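Probable tautomerase/dehalogenase AU4130 (Aspergillus fumigatus Af293, PDB 3C6V) is of unknown function but probably acts as a trimeric tautomerase or dehalogenase related to the oxalocrotonate tautomerases. Local coordinates at residues 27-32 with 62-67; 31-36 with 81-86. All coordinates share one frame; numbering follows the deposited sequence.

Contact 1 of 2, residues 27-32 with 62-67; sequences IQHSPN and VHFIEQ
Ile27 O accepts a hydrogen bond from Ile65 N of strand 61-66, at 2.8 Å with an N-H...O angle of 163°, and also makes a CA-H...O contact with Phe64 CA. Ile27 N to His63 O, His29 N to Ile65 O, and Gln67 N to His29 O complete a parallel ladder; the last is nearly straight, 175° at the hydrogen. The spacing of the paired CA atoms grows slightly, from 4.6 Å for Ile27 and Phe64 to 5.1 Å for His29 and Glu66. On the face carrying these four residues, the side chains of Ile27 and Phe64 run alongside each other in the same direction. Ile27 CG2 meets Phe64 CD2 at 3.7 Å, while Ile27 CD1 touches both Phe64 CE2 and Val62 CG1. With chi1 at 61°, CG of His29 sits between backbone N and carbonyl carbon, which turns the ring over the neighbouring strand. Glu66 CA then forms a CH-pi contact over one ring face, 3.9 Å from the His29 centroid, and Phe64 CB lies at the edge. A bond from His29 ND1 to Ser30 O, 3.0 Å, fixes the ring's rotation. Farther out, a water accepts from Asn32 N and donates to Glu66 OE1. Helix 36-51, the connection of this beta-alpha-beta unit, packs on the same face through Leu42 and Lys39; strand 82-90 pairs with 24-29, and strand 61-66 continues the sheet into the second subunit.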
ATOM      1  N   ILE B  27       4.723  -4.680  -7.044  1.00 10.37           N
ATOM      2  CA  ILE B  27       6.092  -5.203  -7.119  1.00  9.98           C
ATOM      3  C   ILE B  27       7.017  -4.049  -7.505  1.00 10.43           C
ATOM      4  O   ILE B  27       7.045  -3.611  -8.668  1.00  9.71           O
ATOM      5  CB  ILE B  27       6.196  -6.366  -8.159  1.00 10.32           C
ATOM      6  CG1 ILE B  27       5.210  -7.494  -7.780  1.00 10.76           C
ATOM      7  CG2 ILE B  27       7.637  -6.935  -8.193  1.00  7.89           C
ATOM      8  CD1 ILE B  27       5.274  -8.770  -8.700  1.00 10.54           C
ATOM      9  N   GLN B  28       7.717  -3.536  -6.510  1.00  9.36           N
ATOM     10  CA  GLN B  28       8.705  -2.469  -6.697  1.00  9.39           C
ATOM     11  C   GLN B  28      10.069  -3.122  -6.940  1.00  9.70           C
ATOM     12  O   GLN B  28      10.359  -4.158  -6.348  1.00 10.40           O
ATOM     13  CB  GLN B  28       8.775  -1.616  -5.434  1.00  9.21           C
ATOM     14  CG  GLN B  28       7.546  -0.708  -5.231  1.00 11.17           C
ATOM     15  CD  GLN B  28       7.400  -0.247  -3.793  1.00 12.12           C
ATOM     16  OE1 GLN B  28       6.830  -0.950  -2.969  1.00 16.41           O
ATOM     17  NE2 GLN B  28       7.942   0.909  -3.482  1.00 13.28           N
ATOM     18  N   HIS B  29      10.912  -2.531  -7.800  1.00 10.08           N
ATOM     19  CA  HIS B  29      12.183  -3.194  -8.162  1.00  9.61           C
ATOM     20  C   HIS B  29      13.173  -2.185  -8.717  1.00 10.02           C
ATOM     21  O   HIS B  29      12.787  -1.097  -9.221  1.00  9.61           O
ATOM     22  CB  HIS B  29      11.930  -4.316  -9.191  1.00  8.99           C
ATOM     23  CG  HIS B  29      11.327  -3.808 -10.473  1.00 10.06           C
ATOM     24  ND1 HIS B  29      12.090  -3.349 -11.533  1.00 11.30           N
ATOM     25  CD2 HIS B  29      10.033  -3.670 -10.853  1.00  9.95           C
ATOM     26  CE1 HIS B  29      11.290  -2.935 -12.504  1.00  9.19           C
ATOM     27  NE2 HIS B  29      10.036  -3.130 -12.122  1.00 10.53           N
ATOM     28  N   SER B  30      14.456  -2.528  -8.639  1.00  9.58           N
ATOM     29  CA  SER B  30      15.509  -1.647  -9.186  1.00 10.57           C
ATOM     30  C   SER B  30      15.535  -1.665 -10.715  1.00 10.99           C
ATOM     31  O   SER B  30      14.957  -2.552 -11.350  1.00 11.75           O
ATOM     32  CB  SER B  30      16.883  -2.063  -8.611  1.00 10.51           C
ATOM     33  OG  SER B  30      16.925  -3.490  -8.463  1.00 11.47           O
ATOM     34  N   PRO B  31      16.227  -0.686 -11.329  1.00 11.44           N
ATOM     35  CA  PRO B  31      16.392  -0.712 -12.792  1.00 11.16           C
ATOM     36  C   PRO B  31      17.201  -1.929 -13.252  1.00 11.55           C
ATOM     37  O   PRO B  31      18.043  -2.473 -12.491  1.00 11.72           O
ATOM     38  CB  PRO B  31      17.168   0.588 -13.079  1.00 10.60           C
ATOM     39  CG  PRO B  31      16.874   1.471 -11.875  1.00 10.36           C
ATOM     40  CD  PRO B  31      16.857   0.507 -10.725  1.00 10.97           C
ATOM     41  N   ASN B  32      16.952  -2.357 -14.480  1.00 11.55           N
ATOM     42  CA  ASN B  32      17.773  -3.430 -15.084  1.00 13.69           C
ATOM     43  C   ASN B  32      17.803  -4.679 -14.202  1.00 12.75           C
ATOM     44  O   ASN B  32      18.863  -5.314 -14.040  1.00 12.82           O
ATOM     45  CB  ASN B  32      19.221  -2.951 -15.307  1.00 13.71           C
ATOM     46  CG  ASN B  32      19.315  -1.710 -16.186  1.00 19.67           C
ATOM     47  OD1 ASN B  32      19.885  -0.702 -15.769  1.00 26.67           O
ATOM     48  ND2 ASN B  32      18.776  -1.779 -17.402  1.00 20.41           N
ATOM     49  N   VAL B  62      -1.463  -7.519 -10.955  1.00 11.08           N
ATOM     50  CA  VAL B  62      -0.052  -7.481 -10.632  1.00 10.12           C
ATOM     51  C   VAL B  62       0.515  -6.239 -11.291  1.00 11.10           C
ATOM     52  O   VAL B  62       0.434  -6.103 -12.540  1.00 11.37           O
ATOM     53  CB  VAL B  62       0.692  -8.729 -11.175  1.00  9.11           C
ATOM     54  CG1 VAL B  62       2.209  -8.624 -10.864  1.00  9.58           C
ATOM     55  CG2 VAL B  62       0.122 -10.050 -10.596  1.00 10.25           C
ATOM     56  N   HIS B  63       1.025  -5.315 -10.470  1.00 10.39           N
ATOM     57  CA  HIS B  63       1.522  -4.041 -10.989  1.00 10.98           C
ATOM     58  C   HIS B  63       2.977  -3.862 -10.559  1.00 10.09           C
ATOM     59  O   HIS B  63       3.291  -3.977  -9.373  1.00  9.89           O
ATOM     60  CB  HIS B  63       0.677  -2.860 -10.506  1.00 11.86           C
ATOM     61  CG  HIS B  63      -0.787  -2.979 -10.854  1.00 12.69           C
ATOM     62  ND1 HIS B  63      -1.275  -2.676 -12.104  1.00 14.68           N
ATOM     63  CD2 HIS B  63      -1.851  -3.382 -10.123  1.00 15.28           C
ATOM     64  CE1 HIS B  63      -2.577  -2.882 -12.133  1.00 13.31           C
ATOM     65  NE2 HIS B  63      -2.960  -3.306 -10.942  1.00 13.14           N
ATOM     66  N   PHE B  64       3.835  -3.581 -11.526  1.00  9.31           N
ATOM     67  CA  PHE B  64       5.273  -3.395 -11.288  1.00  9.58           C
ATOM     68  C   PHE B  64       5.593  -1.907 -11.277  1.00 10.75           C
ATOM     69  O   PHE B  64       5.057  -1.138 -12.115  1.00 11.05           O
ATOM     70  CB  PHE B  64       6.095  -4.045 -12.442  1.00  9.06           C
ATOM     71  CG  PHE B  64       6.048  -5.554 -12.444  1.00  9.81           C
ATOM     72  CD1 PHE B  64       4.998  -6.224 -13.065  1.00 11.64           C
ATOM     73  CD2 PHE B  64       7.038  -6.304 -11.801  1.00 11.28           C
ATOM     74  CE1 PHE B  64       4.921  -7.623 -13.058  1.00  9.58           C
ATOM     75  CE2 PHE B  64       6.990  -7.726 -11.820  1.00  7.89           C
ATOM     76  CZ  PHE B  64       5.937  -8.367 -12.445  1.00  9.62           C
ATOM     77  N   ILE B  65       6.459  -1.486 -10.352  1.00 10.55           N
ATOM     78  CA  ILE B  65       6.929  -0.087 -10.330  1.00 10.82           C
ATOM     79  C   ILE B  65       8.441  -0.061 -10.248  1.00 11.48           C
ATOM     80  O   ILE B  65       9.039  -0.522  -9.247  1.00 11.13           O
ATOM     81  CB  ILE B  65       6.313   0.730  -9.179  1.00 12.07           C
ATOM     82  CG1 ILE B  65       4.787   0.932  -9.417  1.00 11.13           C
ATOM     83  CG2 ILE B  65       7.046   2.074  -9.046  1.00 12.23           C
ATOM     84  CD1 ILE B  65       4.096   1.745  -8.280  1.00 13.73           C
ATOM     85  N   GLU B  66       9.069   0.409 -11.322  1.00 11.22           N
ATOM     86  CA  GLU B  66      10.533   0.523 -11.305  1.00 11.63           C
ATOM     87  C   GLU B  66      10.925   1.750 -10.482  1.00 12.15           C
ATOM     88  O   GLU B  66      10.391   2.864 -10.668  1.00 11.76           O
ATOM     89  CB  GLU B  66      11.118   0.581 -12.713  1.00 11.30           C
ATOM     90  CG  GLU B  66      12.654   0.520 -12.715  1.00 12.28           C
ATOM     91  CD  GLU B  66      13.224   0.353 -14.096  1.00 16.23           C
ATOM     92  OE1 GLU B  66      13.175  -0.770 -14.637  1.00 18.60           O
ATOM     93  OE2 GLU B  66      13.766   1.338 -14.609  1.00 17.29           O
ATOM     94  N   GLN B  67      11.863   1.529  -9.572  1.00 10.93           N
ATOM     95  CA  GLN B  67      12.395   2.571  -8.685  1.00 11.46           C
ATOM     96  C   GLN B  67      13.731   3.042  -9.265  1.00 11.48           C
ATOM     97  O   GLN B  67      14.674   2.261  -9.272  1.00 11.96           O
ATOM     98  CB  GLN B  67      12.621   1.982  -7.277  1.00 10.22           C
ATOM     99  CG  GLN B  67      11.313   1.530  -6.555  1.00 11.68           C
ATOM    100  CD  GLN B  67      10.567   2.686  -5.902  1.00 12.67           C
ATOM    101  OE1 GLN B  67      11.133   3.752  -5.618  1.00 14.11           O
ATOM    102  NE2 GLN B  67       9.319   2.465  -5.614  1.00 13.68           N
TER
HETATM  103  O   HOH W   1      15.472  -0.887 -16.186  1.00 18.39           O

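Contact 2 of 2, residues 31-36 with 81-86; sequences PNTLTP and NFVALT
Thr33 has CG2 anti to its backbone N (OG1 at chi1 -65°), and Asn81, with chi1 at -162°, likewise has CG anti to its backbone N; together these torsions bring the threonine methyl and the amide oxygen to the interface between the loop and the strand. Thr33 CG2 lies 3.6 Å from Asn81 OD1 and 3.7 Å from Phe82 O, close enough for van der Waals contact, while Val83 CG2 stands a little farther off. The apolar pair is Leu34 CD1 against Val83 CG2, 4.0 Å apart, the two side chains crossing at about a right angle. No direct hydrogen bond joins the segments. A water makes a polar bridge, donating to Thr33 O at 2.9 Å and to Asn81 OD1 at 2.7 Å, and so links a loop carbonyl with a side-chain amide. Lys118 makes a second one: Asn81 ND2 bonds to Lys118 O, and Lys118 NZ in turn reaches Thr33 O. Thr33 OG1 points back into its own loop, bonding to Pro31 O at 2.9 Å from above the carbonyl plane and also to Ser30 OG; these two bonds hold the threonine's rotation, with CG2 directed at the strand. Two residues on, Thr35 is the N-cap of helix 36-51. The contact thus packs the loop between strand 24-29 and that helix against the start of strand 82-90, with Ile120 touching Thr33, Leu34, Asn81 and Val83, and Phe115 of helix 97-115 packing on Leu34 and Val83.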
ATOM      1  N   PRO B  31      16.227  -0.686 -11.329  1.00 11.44           N
ATOM      2  CA  PRO B  31      16.392  -0.712 -12.792  1.00 11.16           C
ATOM      3  C   PRO B  31      17.201  -1.929 -13.252  1.00 11.55           C
ATOM      4  O   PRO B  31      18.043  -2.473 -12.491  1.00 11.72           O
ATOM      5  CB  PRO B  31      17.168   0.588 -13.079  1.00 10.60           C
ATOM      6  CG  PRO B  31      16.874   1.471 -11.875  1.00 10.36           C
ATOM      7  CD  PRO B  31      16.857   0.507 -10.725  1.00 10.97           C
ATOM      8  N   ASN B  32      16.952  -2.357 -14.480  1.00 11.55           N
ATOM      9  CA  ASN B  32      17.773  -3.430 -15.084  1.00 13.69           C
ATOM     10  C   ASN B  32      17.803  -4.679 -14.202  1.00 12.75           C
ATOM     11  O   ASN B  32      18.863  -5.314 -14.040  1.00 12.82           O
ATOM     12  CB  ASN B  32      19.221  -2.951 -15.307  1.00 13.71           C
ATOM     13  CG  ASN B  32      19.315  -1.710 -16.186  1.00 19.67           C
ATOM     14  OD1 ASN B  32      19.885  -0.702 -15.769  1.00 26.67           O
ATOM     15  ND2 ASN B  32      18.776  -1.779 -17.402  1.00 20.41           N
ATOM     16  N   THR B  33      16.641  -5.034 -13.648  1.00 12.10           N
ATOM     17  CA  THR B  33      16.546  -6.112 -12.681  1.00 11.42           C
ATOM     18  C   THR B  33      15.632  -7.242 -13.131  1.00 12.06           C
ATOM     19  O   THR B  33      15.971  -8.439 -12.972  1.00 12.70           O
ATOM     20  CB  THR B  33      16.195  -5.542 -11.277  1.00 10.59           C
ATOM     21  OG1 THR B  33      17.302  -4.719 -10.866  1.00 12.59           O
ATOM     22  CG2 THR B  33      15.951  -6.648 -10.239  1.00 10.12           C
ATOM     23  N   LEU B  34      14.464  -6.860 -13.649  1.00 12.47           N
ATOM     24  CA  LEU B  34      13.537  -7.781 -14.304  1.00 12.87           C
ATOM     25  C   LEU B  34      13.316  -7.273 -15.725  1.00 13.17           C
ATOM     26  O   LEU B  34      13.050  -6.089 -15.943  1.00 13.93           O
ATOM     27  CB  LEU B  34      12.174  -7.783 -13.583  1.00 13.44           C
ATOM     28  CG  LEU B  34      12.222  -8.215 -12.108  1.00 13.79           C
ATOM     29  CD1 LEU B  34      10.821  -8.040 -11.426  1.00 14.78           C
ATOM     30  CD2 LEU B  34      12.753  -9.626 -12.018  1.00 13.74           C
ATOM     31  N   THR B  35      13.361  -8.171 -16.687  1.00 13.45           N
ATOM     32  CA  THR B  35      13.105  -7.758 -18.062  1.00 14.96           C
ATOM     33  C   THR B  35      11.589  -7.711 -18.283  1.00 14.03           C
ATOM     34  O   THR B  35      10.827  -8.272 -17.493  1.00 13.94           O
ATOM     35  CB  THR B  35      13.715  -8.737 -19.070  1.00 15.23           C
ATOM     36  OG1 THR B  35      13.058  -9.997 -18.908  1.00 14.91           O
ATOM     37  CG2 THR B  35      15.216  -8.894 -18.811  1.00 15.63           C
ATOM     38  N   PRO B  36      11.140  -7.033 -19.348  1.00 14.56           N
ATOM     39  CA  PRO B  36       9.710  -7.047 -19.602  1.00 14.36           C
ATOM     40  C   PRO B  36       9.131  -8.477 -19.729  1.00 14.44           C
ATOM     41  O   PRO B  36       8.018  -8.744 -19.281  1.00 14.98           O
ATOM     42  CB  PRO B  36       9.580  -6.244 -20.911  1.00 15.03           C
ATOM     43  CG  PRO B  36      10.765  -5.301 -20.897  1.00 15.47           C
ATOM     44  CD  PRO B  36      11.874  -6.141 -20.280  1.00 14.78           C
ATOM     45  N   ASN B  81      19.755  -4.330  -7.076  1.00 10.80           N
ATOM     46  CA  ASN B  81      19.282  -5.627  -7.561  1.00 10.61           C
ATOM     47  C   ASN B  81      18.259  -6.271  -6.620  1.00 10.27           C
ATOM     48  O   ASN B  81      18.478  -7.378  -6.130  1.00 10.51           O
ATOM     49  CB  ASN B  81      20.472  -6.568  -7.837  1.00 11.09           C
ATOM     50  CG  ASN B  81      20.103  -7.730  -8.729  1.00 11.83           C
ATOM     51  OD1 ASN B  81      19.363  -7.574  -9.699  1.00 11.41           O
ATOM     52  ND2 ASN B  81      20.606  -8.921  -8.394  1.00 10.56           N
ATOM     53  N   PHE B  82      17.144  -5.577  -6.392  1.00  9.83           N
ATOM     54  CA  PHE B  82      16.150  -6.012  -5.389  1.00 10.24           C
ATOM     55  C   PHE B  82      14.764  -6.066  -6.042  1.00 10.33           C
ATOM     56  O   PHE B  82      14.505  -5.387  -7.062  1.00  9.80           O
ATOM     57  CB  PHE B  82      16.101  -5.036  -4.181  1.00 10.23           C
ATOM     58  CG  PHE B  82      15.329  -3.785  -4.480  1.00 10.18           C
ATOM     59  CD1 PHE B  82      15.969  -2.672  -5.031  1.00 10.59           C
ATOM     60  CD2 PHE B  82      13.945  -3.733  -4.265  1.00 10.08           C
ATOM     61  CE1 PHE B  82      15.259  -1.500  -5.345  1.00 11.38           C
ATOM     62  CE2 PHE B  82      13.226  -2.579  -4.625  1.00 10.96           C
ATOM     63  CZ  PHE B  82      13.880  -1.464  -5.148  1.00  9.91           C
ATOM     64  N   VAL B  83      13.884  -6.833  -5.412  1.00  9.98           N
ATOM     65  CA  VAL B  83      12.432  -6.825  -5.681  1.00  9.92           C
ATOM     66  C   VAL B  83      11.717  -6.810  -4.327  1.00 10.24           C
ATOM     67  O   VAL B  83      11.965  -7.674  -3.476  1.00 10.22           O
ATOM     68  CB  VAL B  83      11.973  -8.059  -6.536  1.00 10.25           C
ATOM     69  CG1 VAL B  83      10.428  -8.063  -6.805  1.00 10.64           C
ATOM     70  CG2 VAL B  83      12.746  -8.137  -7.871  1.00  8.26           C
ATOM     71  N   ALA B  84      10.845  -5.812  -4.130  1.00  9.69           N
ATOM     72  CA  ALA B  84      10.063  -5.668  -2.910  1.00  9.94           C
ATOM     73  C   ALA B  84       8.600  -5.848  -3.258  1.00 10.34           C
ATOM     74  O   ALA B  84       8.046  -5.093  -4.068  1.00 12.28           O
ATOM     75  CB  ALA B  84      10.272  -4.263  -2.284  1.00  9.74           C
ATOM     76  N   LEU B  85       7.970  -6.862  -2.681  1.00  9.78           N
ATOM     77  CA  LEU B  85       6.595  -7.166  -3.031  1.00 10.22           C
ATOM     78  C   LEU B  85       5.640  -6.857  -1.879  1.00 10.96           C
ATOM     79  O   LEU B  85       5.944  -7.137  -0.707  1.00 12.63           O
ATOM     80  CB  LEU B  85       6.454  -8.631  -3.444  1.00  9.56           C
ATOM     81  CG  LEU B  85       7.336  -9.121  -4.603  1.00  8.31           C
ATOM     82  CD1 LEU B  85       8.681  -9.701  -4.077  1.00  9.97           C
ATOM     83  CD2 LEU B  85       6.573 -10.255  -5.308  1.00 10.00           C
ATOM     84  N   THR B  86       4.496  -6.280  -2.229  1.00 10.59           N
ATOM     85  CA  THR B  86       3.377  -6.082  -1.297  1.00 11.27           C
ATOM     86  C   THR B  86       2.169  -6.830  -1.858  1.00 10.35           C
ATOM     87  O   THR B  86       1.750  -6.557  -2.999  1.00  9.55           O
ATOM     88  CB  THR B  86       3.006  -4.585  -1.121  1.00 10.94           C
ATOM     89  OG1 THR B  86       4.179  -3.832  -0.772  1.00 12.42           O
ATOM     90  CG2 THR B  86       1.959  -4.420   0.022  1.00 10.09           C
TER
HETATM   91  O   HOH W   2      18.630  -8.995 -11.884  1.00 17.51           O

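How the contacts relate
Both contacts begin from the same piece of chain, sharing Pro31 and Asn32, with centres about 5 Å apart. Contact 1 lies within the sheet and is mostly buried, its exposed residues being Asn32 and Glu66 at one end; it buries 562 Å², rests on four backbone hydrogen bonds between parallel strands and runs on into the second subunit. In contact 2, which buries 191 Å², no touching residue is fully exposed; 31-36 has no regular strand to pair through, and methyl packing and bridged polar links take over. Strand 24-29 unites them: Gln28 O lies 2.8 Å from Ala84 N, a probable hydrogen bond, and Ile27 packs on Val83. Each also touches the third subunit.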